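Local coordinates for protein Abbfa_003403 (Acinetobacter baumannii, PDB 4ZXH) that is a four-domain nonribosomal peptide synthetase, whose condensation, adenylation, carrier and thioesterase domains probably activate and couple an amino acid and release the product, at residues Met723-Glu728 / Glu750-Lys755. Numbering follows the deposited sequence.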
# COMPACT_ATOMS: atom_id res chain seq x y z
N MET A 723 19.04 -10.87 -18.03
CA MET A 723 19.49 -10.70 -19.42
C MET A 723 19.12 -11.91 -20.29
O MET A 723 18.62 -11.78 -21.41
CB MET A 723 21.00 -10.45 -19.47
CG MET A 723 21.53 -10.19 -20.88
SD MET A 723 23.33 -10.02 -20.98
CE MET A 723 23.85 -11.72 -20.79
N LEU A 724 19.35 -13.09 -19.72
CA LEU A 724 19.05 -14.37 -20.36
C LEU A 724 17.55 -14.55 -20.63
O LEU A 724 17.16 -14.89 -21.74
CB LEU A 724 19.57 -15.49 -19.48
CG LEU A 724 20.11 -16.77 -20.09
CD1 LEU A 724 21.12 -16.47 -21.19
CD2 LEU A 724 20.77 -17.55 -18.99
N LEU A 725 16.72 -14.32 -19.62
CA LEU A 725 15.28 -14.51 -19.79
C LEU A 725 14.69 -13.50 -20.75
O LEU A 725 13.73 -13.79 -21.46
CB LEU A 725 14.55 -14.43 -18.44
CG LEU A 725 15.04 -15.44 -17.41
CD1 LEU A 725 14.35 -15.26 -16.08
CD2 LEU A 725 14.89 -16.88 -17.91
N ASP A 726 15.28 -12.31 -20.80
CA ASP A 726 14.79 -11.26 -21.68
C ASP A 726 15.31 -11.45 -23.10
O ASP A 726 15.04 -10.64 -23.98
CB ASP A 726 15.18 -9.88 -21.15
N SER A 727 16.05 -12.54 -23.32
CA SER A 727 16.59 -12.85 -24.65
C SER A 727 16.01 -14.13 -25.24
O SER A 727 16.67 -14.81 -26.02
CB SER A 727 18.12 -12.96 -24.61
OG SER A 727 18.74 -11.71 -24.33
N GLU A 728 14.77 -14.44 -24.85
CA GLU A 728 14.04 -15.62 -25.33
C GLU A 728 14.87 -16.90 -25.18
O GLU A 728 15.08 -17.64 -26.15
CB GLU A 728 13.61 -15.41 -26.79
N GLU A 750 10.17 -17.13 -10.03
CA GLU A 750 9.22 -17.97 -10.74
C GLU A 750 9.67 -18.20 -12.17
O GLU A 750 9.55 -19.31 -12.67
CB GLU A 750 7.81 -17.39 -10.74
CG GLU A 750 6.89 -18.14 -9.77
CD GLU A 750 6.45 -19.52 -10.27
OE1 GLU A 750 6.04 -19.63 -11.45
OE2 GLU A 750 6.54 -20.50 -9.49
N LYS A 751 10.18 -17.15 -12.81
CA LYS A 751 10.69 -17.27 -14.18
C LYS A 751 11.80 -18.31 -14.24
O LYS A 751 11.83 -19.14 -15.14
CB LYS A 751 11.20 -15.93 -14.69
CG LYS A 751 10.14 -14.89 -15.05
CD LYS A 751 10.84 -13.57 -15.38
CE LYS A 751 9.88 -12.48 -15.82
NZ LYS A 751 9.40 -12.76 -17.18
N LEU A 752 12.72 -18.27 -13.28
CA LEU A 752 13.83 -19.23 -13.25
C LEU A 752 13.36 -20.66 -12.98
O LEU A 752 13.80 -21.60 -13.64
CB LEU A 752 14.86 -18.82 -12.19
CG LEU A 752 15.85 -17.72 -12.58
CD1 LEU A 752 16.87 -17.57 -11.48
CD2 LEU A 752 16.55 -18.03 -13.89
N LEU A 753 12.46 -20.83 -12.01
CA LEU A 753 12.00 -22.15 -11.61
C LEU A 753 11.43 -22.97 -12.77
O LEU A 753 11.54 -24.20 -12.77
CB LEU A 753 10.95 -22.03 -10.51
CG LEU A 753 11.59 -21.85 -9.14
CD1 LEU A 753 10.54 -21.65 -8.04
CD2 LEU A 753 12.46 -23.06 -8.86
N GLY A 754 10.85 -22.29 -13.75
CA GLY A 754 10.32 -22.96 -14.92
C GLY A 754 11.32 -23.11 -16.06
O GLY A 754 11.00 -23.70 -17.09
N LYS A 755 12.53 -22.59 -15.87
CA LYS A 755 13.55 -22.65 -16.91
C LYS A 755 14.74 -23.54 -16.55
O LYS A 755 15.48 -23.96 -17.44
CB LYS A 755 14.04 -21.24 -17.25
CG LYS A 755 13.02 -20.39 -17.99
CD LYS A 755 12.78 -20.88 -19.41
CE LYS A 755 11.69 -20.06 -20.09
NZ LYS A 755 12.06 -18.63 -20.22
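Leu725, in the last helical turn of 718-725, reaches across to Lys751 and Leu752 of helix 746-753 and to Lys755 just past its end. The two helices are the connections of consecutive beta-alpha-beta units in the adenylation domain, a member of the ANL family: helix 718-725 links strand 713-716 to 735-740, and helix 746-753 links 735-740 to 756-763, all parallel neighbours in a mixed sheet. No hydrogen bond links the segments, and their contact is small, burying 183 Å² in all.

The apolar part centres on the fork of Leu725. With chi2 at 177°, CD1 prolongs the extended chain outward from CA toward Lys751 and Leu752, while CD2 branches off to Lys755. CD1 meets CB of Lys751 at 3.5 Å and approaches CD2 of the buried Leu752 at 4.2 Å. A branched aliphatic residue suits this place because its two ends can touch different neighbours at once. Leu724, next to it, packs instead against Leu702, Val703 and Leu706 of helix 699-709.

The lysines contribute mainly their hydrocarbon portions. Lys751 crosses the leucine at an angle, with CD 4.0 Å from Leu725 CD1, so its CB and CD meet the methyl from one side. Lys755 runs past Leu725 in the opposing direction, its CG 4.0 Å from Leu725 CD2. Long, amphipathic chains fit such a border, where the methylenes can lie against a leucine while the terminal ammonium stays polar; that of Lys755 makes a weak hydrogen bond to the carbonyl of Trp729.

Polar bonds act within each segment. Lys755 N donates to Leu752 O at 2.8 Å. From the last helical residue, Leu725, a type I turn runs to Glu728. Serine, with its short hydroxyl, can bond back to the preceding helical turn: Ser727 OG donates to Met723 O at 2.9 Å, tilted 26° from the carbonyl plane.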